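Local structure of alcohol oxidase (Myceliophthora thermophila, 6F74) at residues A257-E262 with H301-P306; R183-Y188 with G201-I206; I104-V109 with T118-G123; I58-I63 with D94-N99. The protein binds FAD and probably works as an oxygen-dependent flavoprotein oxidase of the vanillyl-alcohol oxidase type. One frame throughout, in Å; residues are numbered along the deposited sequence.

Interaction 1 of 4, residues A257-E262 with H301-P306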
# COMPACT_ATOMS: atom_id res chain seq x y z
N ALA A 257 9.52 -5.17 -4.50
CA ALA A 257 9.52 -6.63 -4.69
C ALA A 257 10.82 -7.13 -5.25
O ALA A 257 11.27 -8.20 -4.88
CB ALA A 257 8.39 -7.05 -5.60
N ASP A 258 11.42 -6.37 -6.15
CA ASP A 258 12.68 -6.76 -6.75
C ASP A 258 13.93 -6.43 -5.95
O ASP A 258 15.01 -6.83 -6.32
CB ASP A 258 12.77 -6.21 -8.19
CG ASP A 258 11.84 -6.93 -9.15
OD1 ASP A 258 11.42 -8.09 -8.85
OD2 ASP A 258 11.55 -6.35 -10.22
N GLN A 259 13.77 -5.72 -4.83
CA GLN A 259 14.85 -5.53 -3.87
C GLN A 259 15.08 -6.76 -3.00
O GLN A 259 16.16 -6.94 -2.47
CB GLN A 259 14.58 -4.31 -2.98
CG GLN A 259 14.34 -3.01 -3.74
CD GLN A 259 15.45 -2.63 -4.68
OE1 GLN A 259 16.60 -2.94 -4.47
NE2 GLN A 259 15.09 -1.89 -5.72
N VAL A 260 14.07 -7.62 -2.90
CA VAL A 260 14.12 -8.75 -1.98
C VAL A 260 15.07 -9.82 -2.52
O VAL A 260 14.84 -10.38 -3.59
CB VAL A 260 12.72 -9.36 -1.73
CG1 VAL A 260 12.78 -10.48 -0.69
CG2 VAL A 260 11.74 -8.29 -1.26
N LEU A 261 16.12 -10.09 -1.76
CA LEU A 261 17.13 -11.09 -2.12
C LEU A 261 16.83 -12.47 -1.57
O LEU A 261 17.15 -13.49 -2.21
CB LEU A 261 18.48 -10.64 -1.58
CG LEU A 261 19.04 -9.40 -2.26
CD1 LEU A 261 20.12 -8.77 -1.39
CD2 LEU A 261 19.55 -9.76 -3.68
N GLU A 262 16.26 -12.50 -0.36
CA GLU A 262 15.81 -13.71 0.29
C GLU A 262 14.91 -13.37 1.46
O GLU A 262 14.80 -12.19 1.85
CB GLU A 262 16.99 -14.57 0.77
CG GLU A 262 17.90 -13.99 1.82
CD GLU A 262 19.10 -14.89 2.08
OE1 GLU A 262 19.79 -15.23 1.11
OE2 GLU A 262 19.33 -15.29 3.25
N HIS A 301 16.14 -10.01 3.39
CA HIS A 301 17.32 -9.27 3.02
C HIS A 301 16.96 -8.44 1.77
O HIS A 301 16.39 -9.00 0.84
CB HIS A 301 18.46 -10.21 2.66
CG HIS A 301 19.07 -10.92 3.82
ND1 HIS A 301 18.35 -11.72 4.69
CD2 HIS A 301 20.36 -11.02 4.20
CE1 HIS A 301 19.18 -12.27 5.57
NE2 HIS A 301 20.41 -11.85 5.30
N ILE A 302 17.30 -7.15 1.76
CA ILE A 302 17.09 -6.28 0.60
C ILE A 302 18.42 -5.76 0.03
O ILE A 302 19.34 -5.47 0.78
CB ILE A 302 16.19 -5.05 0.90
CG1 ILE A 302 16.70 -4.26 2.10
CG2 ILE A 302 14.74 -5.51 1.12
CD1 ILE A 302 16.13 -2.86 2.23
N LYS A 303 18.48 -5.63 -1.30
CA LYS A 303 19.54 -4.86 -1.95
C LYS A 303 19.49 -3.43 -1.44
O LYS A 303 18.40 -2.86 -1.26
CB LYS A 303 19.34 -4.80 -3.46
CG LYS A 303 19.47 -6.10 -4.18
CD LYS A 303 19.24 -5.91 -5.68
CE LYS A 303 19.06 -7.23 -6.42
NZ LYS A 303 18.00 -7.02 -7.52
N VAL A 304 20.66 -2.87 -1.18
CA VAL A 304 20.79 -1.43 -0.98
C VAL A 304 21.85 -0.92 -1.94
O VAL A 304 22.69 -1.68 -2.42
CB VAL A 304 21.04 -1.01 0.49
CG1 VAL A 304 19.82 -1.35 1.30
CG2 VAL A 304 22.29 -1.65 1.08
N HIS A 305 21.76 0.37 -2.27
CA HIS A 305 22.43 0.92 -3.43
C HIS A 305 23.34 2.09 -3.06
O HIS A 305 23.01 2.82 -2.14
CB HIS A 305 21.35 1.36 -4.42
CG HIS A 305 20.48 0.24 -4.88
ND1 HIS A 305 20.79 -0.55 -5.96
CD2 HIS A 305 19.33 -0.25 -4.37
CE1 HIS A 305 19.87 -1.48 -6.10
NE2 HIS A 305 18.97 -1.33 -5.15
N PRO A 306 24.45 2.28 -3.80
CA PRO A 306 25.34 3.41 -3.51
C PRO A 306 24.58 4.74 -3.46
O PRO A 306 23.67 4.96 -4.26
CB PRO A 306 26.31 3.42 -4.72
CG PRO A 306 26.26 2.02 -5.27
CD PRO A 306 24.84 1.56 -5.03
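K303 runs across the end of helix 256-259 and can be followed outward atom by atom. Its CB lies 3.5 Å from Q259 OE1, and CD only approaches that oxygen distantly. CG and CE both rest on L261 CD2, the two side chains crossing at about a right angle, and the chain bends at its last torsion to bring NZ within 3.2 Å of D258 O, a hydrogen bond nearly along the C=O axis. K303 N also donates to Q259 O at 2.9 Å. Here strand 260-266 follows directly on helix 256-259 and pairs with strand 296-306 in the antiparallel sheet of the FAD-binding region. V260 and I302 form a non-hydrogen-bonded pair, E262 and H301 a hydrogen-bonded one, and the shift of register by one residue between them is a beta bulge at L261, whose N still reaches H301 O at 2.8 Å. Q259 is bent at chi2 (-55°), which turns its amide to H305. Q259 OE1 accepts a nearly straight bond from H305 NE2 (2.9 Å, 172°), lying in the plane of the imidazole while the amide stands 83° to it; Q259 NE2 donates to F253 O and G254 O. Beyond the bulge, E262 runs beside H301 with OE2 3.8 Å above one face of the imidazole, and its carboxylate is held by Y188, S190, A191 and N276.

Interaction 2 of 4, residues R183-Y188 with G201-I206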
# COMPACT_ATOMS: atom_id res chain seq x y z
N ARG A 183 20.34 -4.82 10.24
CA ARG A 183 21.79 -4.82 10.14
C ARG A 183 22.23 -4.65 8.71
O ARG A 183 21.72 -5.31 7.81
CB ARG A 183 22.38 -6.11 10.70
CG ARG A 183 22.17 -6.30 12.18
CD ARG A 183 22.75 -7.62 12.66
NE ARG A 183 21.94 -8.77 12.24
CZ ARG A 183 20.77 -9.13 12.79
NH1 ARG A 183 20.21 -8.46 13.80
NH2 ARG A 183 20.14 -10.21 12.32
N PHE A 184 23.22 -3.79 8.52
CA PHE A 184 23.79 -3.51 7.23
C PHE A 184 24.84 -4.56 6.90
O PHE A 184 25.62 -4.94 7.75
CB PHE A 184 24.42 -2.10 7.26
CG PHE A 184 25.18 -1.75 6.02
CD1 PHE A 184 24.52 -1.35 4.87
CD2 PHE A 184 26.58 -1.80 6.01
CE1 PHE A 184 25.21 -1.03 3.72
CE2 PHE A 184 27.29 -1.47 4.85
CZ PHE A 184 26.61 -1.08 3.70
N GLN A 185 24.86 -4.99 5.65
CA GLN A 185 25.90 -5.90 5.14
C GLN A 185 26.65 -5.20 4.01
O GLN A 185 26.06 -4.92 2.98
CB GLN A 185 25.24 -7.17 4.56
CG GLN A 185 24.43 -7.99 5.55
CD GLN A 185 23.90 -9.29 4.96
OE1 GLN A 185 23.52 -9.36 3.76
NE2 GLN A 185 23.90 -10.34 5.77
N LYS A 186 27.94 -4.94 4.18
CA LYS A 186 28.71 -4.29 3.09
C LYS A 186 28.61 -5.10 1.80
O LYS A 186 28.53 -4.54 0.70
CB LYS A 186 30.17 -4.08 3.49
CG LYS A 186 30.98 -3.34 2.43
CD LYS A 186 32.44 -3.11 2.83
CE LYS A 186 33.38 -4.12 2.16
NZ LYS A 186 34.83 -4.10 2.57
N LYS A 187 28.60 -6.42 1.94
CA LYS A 187 28.43 -7.35 0.82
C LYS A 187 27.34 -8.33 1.23
O LYS A 187 27.41 -8.92 2.31
CB LYS A 187 29.76 -8.05 0.52
CG LYS A 187 30.95 -7.17 0.07
CD LYS A 187 32.22 -8.04 0.12
CE LYS A 187 33.48 -7.34 -0.35
NZ LYS A 187 33.34 -6.63 -1.65
N TYR A 188 26.30 -8.45 0.42
CA TYR A 188 25.22 -9.40 0.71
C TYR A 188 25.76 -10.80 1.04
O TYR A 188 26.50 -11.37 0.26
CB TYR A 188 24.31 -9.50 -0.51
CG TYR A 188 23.31 -10.63 -0.54
CD1 TYR A 188 22.47 -10.91 0.53
CD2 TYR A 188 23.18 -11.41 -1.69
CE1 TYR A 188 21.54 -11.94 0.47
CE2 TYR A 188 22.26 -12.44 -1.76
CZ TYR A 188 21.45 -12.70 -0.70
OH TYR A 188 20.55 -13.74 -0.81
N GLY A 201 26.59 -6.56 -4.32
CA GLY A 201 26.53 -5.26 -3.67
C GLY A 201 26.14 -5.41 -2.22
O GLY A 201 26.09 -6.53 -1.68
N SER A 202 25.87 -4.26 -1.59
CA SER A 202 25.50 -4.24 -0.19
C SER A 202 24.06 -4.69 0.04
O SER A 202 23.26 -4.81 -0.91
CB SER A 202 25.73 -2.84 0.39
OG SER A 202 27.08 -2.41 0.29
N ALA A 203 23.74 -4.97 1.30
CA ALA A 203 22.38 -5.33 1.69
C ALA A 203 22.02 -4.89 3.10
O ALA A 203 22.90 -4.50 3.88
CB ALA A 203 22.18 -6.81 1.52
N ILE A 204 20.71 -4.92 3.39
CA ILE A 204 20.22 -4.80 4.76
C ILE A 204 19.43 -6.06 5.13
O ILE A 204 18.52 -6.47 4.40
CB ILE A 204 19.44 -3.49 5.01
CG1 ILE A 204 20.40 -2.30 4.88
CG2 ILE A 204 18.83 -3.51 6.40
CD1 ILE A 204 19.84 -0.92 5.20
N HIS A 205 19.82 -6.67 6.26
CA HIS A 205 19.05 -7.75 6.86
C HIS A 205 17.97 -7.12 7.72
O HIS A 205 18.24 -6.58 8.79
CB HIS A 205 19.95 -8.68 7.69
CG HIS A 205 19.25 -9.92 8.18
ND1 HIS A 205 19.83 -10.83 9.03
CD2 HIS A 205 17.98 -10.32 8.01
CE1 HIS A 205 18.96 -11.78 9.31
NE2 HIS A 205 17.83 -11.50 8.70
N ILE A 206 16.74 -7.15 7.22
CA ILE A 206 15.63 -6.64 8.00
C ILE A 206 15.10 -7.81 8.81
O ILE A 206 14.27 -8.57 8.31
CB ILE A 206 14.54 -6.04 7.11
CG1 ILE A 206 15.15 -5.02 6.14
CG2 ILE A 206 13.47 -5.38 7.98
CD1 ILE A 206 14.17 -4.49 5.09
O HOH W 1 22.39 -10.64 9.40
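F184 and I204 face each other as a non-hydrogen-bonded antiparallel pair, flanked by the hydrogen-bonded pairs R183-H205 and Q185-A203, a beta ladder joining strands 179-185 and 203-208. With CG trans to the backbone N (chi1 173°), the phenyl ring of F184 reaches along the partner strand: CD1 lies 4.2 Å from I204 CG1, which meets the ring at its edge, and CZ lies 3.7 Å from S202 OG. Its other neighbours include V218 of helix 212-221, and an alanine in place of F184 is likely to open a gap between I204, S202 and that helix. On the other face of the sheet, that of R183, A203 and H205, Q185 extends beyond CG and sets OE1 3.6 Å from A203 CB, while T189 N supplies its hydrogen bond. R183 and H205 point the same way, their flat groups almost perpendicular (86°). The arginine bends at chi3, and its NH2 forms a salt bridge with D207. A water in the imidazole plane lies 2.6 Å from H205 ND1 and accepts a weak bond from R183 NE. Past the ladder S202 OG donates to K186 O at 2.6 Å, and Y188 N to G201 O at 2.9 Å. Backbone bonds thus hold the strands, whereas the alignment of R183 and H205 probably depends more on D207 and the stacked H301 ring.

Interaction 3 of 4, residues I104-V109 with T118-G123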
# COMPACT_ATOMS: atom_id res chain seq x y z
N ILE A 104 -15.52 1.42 8.80
CA ILE A 104 -15.63 2.09 10.11
C ILE A 104 -17.00 1.72 10.71
O ILE A 104 -18.04 2.33 10.37
CB ILE A 104 -15.46 3.63 9.98
CG1 ILE A 104 -14.07 3.99 9.43
CG2 ILE A 104 -15.67 4.34 11.32
CD1 ILE A 104 -13.86 5.47 9.13
N THR A 105 -17.00 0.70 11.57
CA THR A 105 -18.19 0.26 12.29
C THR A 105 -18.22 0.76 13.74
O THR A 105 -19.15 0.44 14.48
CB THR A 105 -18.28 -1.28 12.28
OG1 THR A 105 -17.07 -1.86 12.85
CG2 THR A 105 -18.50 -1.76 10.84
N CYS A 106 -17.20 1.52 14.13
CA CYS A 106 -17.18 2.21 15.41
C CYS A 106 -16.49 3.55 15.24
O CYS A 106 -15.30 3.70 15.51
CB CYS A 106 -16.47 1.34 16.47
SG CYS A 106 -16.43 2.10 18.10
N ALA A 107 -17.26 4.53 14.76
CA ALA A 107 -16.71 5.85 14.40
C ALA A 107 -16.27 6.63 15.64
O ALA A 107 -16.91 6.53 16.68
CB ALA A 107 -17.74 6.65 13.61
N PRO A 108 -15.17 7.39 15.54
CA PRO A 108 -14.97 8.38 16.60
C PRO A 108 -16.07 9.44 16.54
O PRO A 108 -16.53 9.76 15.45
CB PRO A 108 -13.61 8.97 16.28
CG PRO A 108 -13.50 8.85 14.80
CD PRO A 108 -14.18 7.54 14.47
N VAL A 109 -16.50 9.92 17.71
CA VAL A 109 -17.58 10.92 17.78
C VAL A 109 -16.96 12.22 18.25
O VAL A 109 -16.29 12.24 19.28
CB VAL A 109 -18.72 10.47 18.70
CG1 VAL A 109 -19.87 11.49 18.69
CG2 VAL A 109 -19.25 9.13 18.29
N THR A 118 -23.92 6.70 16.81
CA THR A 118 -24.84 5.76 16.19
C THR A 118 -24.60 4.46 16.95
O THR A 118 -25.23 4.24 17.99
CB THR A 118 -24.59 5.64 14.68
OG1 THR A 118 -23.21 5.35 14.41
CG2 THR A 118 -24.97 6.96 13.99
N SER A 119 -23.72 3.61 16.44
CA SER A 119 -23.40 2.37 17.11
C SER A 119 -21.94 2.07 17.00
O SER A 119 -21.26 2.63 16.13
CB SER A 119 -24.21 1.24 16.47
OG SER A 119 -24.64 0.48 17.51
N CYS A 120 -21.44 1.21 17.88
CA CYS A 120 -20.02 0.82 17.86
C CYS A 120 -19.94 -0.70 17.98
O CYS A 120 -20.24 -1.27 19.03
CB CYS A 120 -19.29 1.44 19.01
SG CYS A 120 -17.57 0.85 19.21
N ILE A 121 -19.50 -1.33 16.90
CA ILE A 121 -19.10 -2.74 16.96
C ILE A 121 -17.67 -2.93 16.43
O ILE A 121 -17.13 -2.06 15.74
CB ILE A 121 -20.08 -3.68 16.23
CG1 ILE A 121 -20.08 -3.40 14.74
CG2 ILE A 121 -21.47 -3.56 16.87
CD1 ILE A 121 -20.86 -4.45 13.92
N LEU A 122 -17.13 -4.09 16.74
CA LEU A 122 -15.81 -4.50 16.24
C LEU A 122 -15.84 -4.61 14.72
O LEU A 122 -14.92 -4.15 14.01
CB LEU A 122 -15.40 -5.82 16.90
CG LEU A 122 -13.93 -6.23 16.83
CD1 LEU A 122 -12.94 -5.28 17.44
CD2 LEU A 122 -13.78 -7.53 17.59
N GLY A 123 -16.92 -5.20 14.22
CA GLY A 123 -17.08 -5.45 12.80
C GLY A 123 -16.21 -6.60 12.36
O GLY A 123 -16.23 -7.70 12.95
O HOH W 2 -19.94 4.05 14.27
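C106 and C120 are joined by a disulfide, SG to SG 2.0 Å, that ties two irregular loop segments together. Both sulfurs lie trans to their own backbone N (chi1 -179° and 172°), and the S-S torsion of -87° sets the two CB-SG arms about perpendicular, close to the relaxed value for a disulfide. Beside the bridge, T105 points at the other segment. Its hydroxyl sits between the backbone N and the carbonyl carbon, from where OG1 donates to I121 O at 2.9 Å, approaching from above the carbonyl plane. Its CB rests 3.7 Å from I121 CG1. In return I121 N donates to T105 O at 3.0 Å, so two hydrogen bonds link these residues. A valine at T105 would probably leave I121 O without its hydroxyl partner and weaken the link beside the disulfide. G123 has a positive phi, and a CB there would clash with T105 OG1. A water links A107 N to S119 O. T105 also touches an N-acetylglucosamine of a protein-attached glycan, while Y68 packs against both cysteines. Without regular strands, a covalent bond and a few hydrogen bonds fix how the segments lie, consistent with a secreted, glycosylated protein.

Interaction 4 of 4, residues I58-I63 with D94-N99; sequences IKTSPI and DPIGRN. With FAD (flavin-adenine dinucleotide), chain I.
I58 and P95 meet where strand 57-59 gives way to loop and the facing segment folds into a type I beta turn from D94 to G97. The two backbones stay well apart, with T60 and I96 at 7.0 Å between CA atoms and side chains and water between them. The turn is closed by G97 N donating to D94 O and reinforced by an Asx turn, in which I96 N donates to D94 OD1 at 2.9 Å, on the lone pair directed away from the other carboxylate oxygen. I96 carries most of the side-chain contact. Its CG1 lies between the backbone N and the carbonyl carbon (chi1 58°), which sends CD1 against the S61 carbonyl (3.5 Å to S61 O), while the CG2 branch meets T60 CG2 at 3.8 Å. Alongside, I58 CG2 touches P95 CG, the side chains crossing at about a right angle, and I63 CD1, a methyl whose placing is doubtful, lies 4.4 Å from I96 CG1. Two waters join S61 to D94: one donates to both S61 O and D94 OD2, and the other accepts from S61 N and donates to D94 OD1. At the far end of the segment, N99 CB lies 3.4 Å from the C8M methyl of the flavin, in the FAD pocket, and R98 forms salt bridges with D166 and E172. Strand 57-59 is an outermost strand of a four-stranded mixed sheet and pairs with strand 128-131, P95 packs on strands 128-131 and 171-174, and I63 and N99 touch helix 88-93.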
# COMPACT_ATOMS: atom_id res chain seq x y z
N ILE A 58 -4.15 -10.04 23.80
CA ILE A 58 -4.98 -8.87 24.01
C ILE A 58 -6.37 -9.16 23.47
O ILE A 58 -6.51 -9.57 22.33
CB ILE A 58 -4.37 -7.67 23.31
CG1 ILE A 58 -3.00 -7.33 23.93
CG2 ILE A 58 -5.31 -6.45 23.38
CD1 ILE A 58 -2.13 -6.42 23.06
N LYS A 59 -7.39 -8.96 24.30
CA LYS A 59 -8.77 -8.95 23.85
C LYS A 59 -8.97 -7.60 23.23
O LYS A 59 -8.78 -6.58 23.89
CB LYS A 59 -9.76 -9.16 24.98
CG LYS A 59 -11.20 -9.17 24.46
CD LYS A 59 -12.20 -9.38 25.58
CE LYS A 59 -13.58 -9.74 25.06
NZ LYS A 59 -13.95 -8.95 23.85
N THR A 60 -9.32 -7.56 21.95
CA THR A 60 -9.32 -6.31 21.26
C THR A 60 -10.53 -5.51 21.66
O THR A 60 -11.55 -6.07 22.16
CB THR A 60 -9.24 -6.49 19.73
OG1 THR A 60 -10.43 -7.12 19.23
CG2 THR A 60 -7.97 -7.29 19.36
N SER A 61 -10.38 -4.19 21.52
CA SER A 61 -11.50 -3.30 21.75
C SER A 61 -11.56 -2.26 20.65
O SER A 61 -10.52 -1.71 20.31
CB SER A 61 -11.43 -2.60 23.11
OG SER A 61 -10.67 -3.21 24.14
N PRO A 62 -12.76 -1.99 20.09
CA PRO A 62 -12.86 -0.95 19.06
C PRO A 62 -12.20 0.34 19.48
O PRO A 62 -12.36 0.77 20.61
CB PRO A 62 -14.38 -0.73 18.90
CG PRO A 62 -15.02 -1.97 19.40
CD PRO A 62 -14.04 -2.65 20.37
N ILE A 63 -11.41 0.92 18.59
CA ILE A 63 -10.58 2.09 18.92
C ILE A 63 -11.36 3.17 19.63
O ILE A 63 -10.93 3.67 20.68
CB ILE A 63 -9.87 2.64 17.67
CG1 ILE A 63 -8.95 1.59 17.04
CG2 ILE A 63 -9.02 3.85 17.99
CD1 ILE A 63 -7.79 1.10 17.88
N ASP A 94 -2.16 0.56 18.33
CA ASP A 94 -3.18 -0.36 18.80
C ASP A 94 -3.19 -1.61 17.88
O ASP A 94 -3.00 -1.49 16.67
CB ASP A 94 -4.54 0.32 18.71
CG ASP A 94 -5.61 -0.45 19.43
OD1 ASP A 94 -6.04 -1.53 18.92
OD2 ASP A 94 -6.01 0.01 20.53
N PRO A 95 -3.42 -2.81 18.45
CA PRO A 95 -3.47 -4.03 17.64
C PRO A 95 -4.49 -4.05 16.52
O PRO A 95 -4.28 -4.75 15.54
CB PRO A 95 -3.80 -5.12 18.66
CG PRO A 95 -4.22 -4.44 19.90
CD PRO A 95 -3.53 -3.13 19.89
N ILE A 96 -5.60 -3.34 16.67
CA ILE A 96 -6.59 -3.21 15.60
C ILE A 96 -6.75 -1.74 15.14
O ILE A 96 -7.80 -1.33 14.63
CB ILE A 96 -7.94 -3.83 15.94
CG1 ILE A 96 -8.51 -3.21 17.20
CG2 ILE A 96 -7.76 -5.34 16.14
CD1 ILE A 96 -9.98 -3.48 17.39
N GLY A 97 -5.69 -0.97 15.32
CA GLY A 97 -5.64 0.37 14.77
C GLY A 97 -5.36 0.29 13.28
O GLY A 97 -4.47 -0.47 12.86
N ARG A 98 -6.12 1.06 12.51
CA ARG A 98 -6.06 1.02 11.07
C ARG A 98 -5.89 2.42 10.47
O ARG A 98 -6.69 3.32 10.71
CB ARG A 98 -7.35 0.41 10.53
CG ARG A 98 -7.50 -1.07 10.93
CD ARG A 98 -6.65 -1.96 10.09
NE ARG A 98 -6.73 -3.35 10.52
CZ ARG A 98 -6.06 -3.90 11.54
NH1 ARG A 98 -5.26 -3.17 12.31
NH2 ARG A 98 -6.26 -5.18 11.85
N ASN A 99 -4.82 2.61 9.70
CA ASN A 99 -4.60 3.88 9.03
C ASN A 99 -5.76 4.19 8.05
O ASN A 99 -6.31 5.27 8.06
CB ASN A 99 -3.29 3.85 8.27
CG ASN A 99 -2.13 4.30 9.10
OD1 ASN A 99 -1.50 5.28 8.77
ND2 ASN A 99 -1.83 3.59 10.18
PA FAD I . -0.51 -4.57 7.11
O1A FAD I . -1.95 -4.05 7.15
O2A FAD I . 0.13 -4.85 8.43
O5B FAD I . -0.51 -5.87 6.21
C5B FAD I . -0.84 -5.77 4.85
C4B FAD I . -1.06 -7.17 4.30
O4B FAD I . 0.19 -7.84 4.39
C3B FAD I . -2.04 -8.03 5.03
O3B FAD I . -2.59 -8.96 4.09
C2B FAD I . -1.20 -8.83 6.00
O2B FAD I . -1.69 -10.14 6.30
C1B FAD I . 0.09 -8.98 5.24
N9A FAD I . 1.31 -9.05 6.04
C8A FAD I . 1.87 -8.05 6.74
N7A FAD I . 3.01 -8.45 7.33
C5A FAD I . 3.19 -9.72 6.98
C6A FAD I . 4.23 -10.72 7.26
N6A FAD I . 5.26 -10.33 8.04
N1A FAD I . 4.07 -11.96 6.72
C2A FAD I . 3.00 -12.26 5.95
N3A FAD I . 2.02 -11.38 5.63
C4A FAD I . 2.08 -10.12 6.12
N1 FAD I . 2.57 1.89 -0.60
C2 FAD I . 3.47 2.27 -1.53
O2 FAD I . 3.75 1.47 -2.46
N3 FAD I . 4.10 3.46 -1.48
C4 FAD I . 3.85 4.37 -0.52
O4 FAD I . 4.42 5.48 -0.49
C4X FAD I . 2.86 4.04 0.53
N5 FAD I . 2.56 4.92 1.51
C5X FAD I . 1.65 4.59 2.46
C6 FAD I . 1.37 5.50 3.48
C7 FAD I . 0.46 5.21 4.48
C7M FAD I . 0.26 6.31 5.49
C8 FAD I . -0.22 3.88 4.50
C8M FAD I . -1.19 3.46 5.59
C9 FAD I . 0.05 2.98 3.47
C9A FAD I . 0.96 3.26 2.44
N10 FAD I . 1.28 2.35 1.40
C10 FAD I . 2.22 2.72 0.42
C1' FAD I . 0.60 1.05 1.23
C2' FAD I . 1.24 -0.20 1.73
O2' FAD I . 2.17 -0.62 0.73
C3' FAD I . 0.18 -1.29 1.88
O3' FAD I . -0.94 -0.84 2.66
C4' FAD I . 0.76 -2.56 2.50
O4' FAD I . -0.27 -3.55 2.61
C5' FAD I . 1.38 -2.28 3.86
O5' FAD I . 1.92 -3.47 4.41
P FAD I . 1.94 -3.50 5.99
O1P FAD I . 2.53 -2.21 6.52
O2P FAD I . 2.54 -4.81 6.38
O3P FAD I . 0.35 -3.47 6.28
O HOH W 3 -8.45 0.24 21.44
O HOH W 4 -7.71 -3.53 20.75

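Interactions 1 and 2 belong to one antiparallel sheet: strand 203-208 lies between strands 179-185 and 296-306, and the latter pairs in turn with 260-266. Their centres are about 9 Å apart. Interaction 1 is buried and interaction 2 is at the surface; the Y188 hydroxyl and the stacked H205 and H301 rings connect them. Interactions 3 and 4 lie in another part of the chain, with centres about 12 Å apart; L122 meets I96, and both cysteines touch P62. Strand ladders give the first pair its backbone bonds, whereas interaction 3 relies on a disulfide at the surface and the partly buried interaction 4 on apolar side chains and bridging waters.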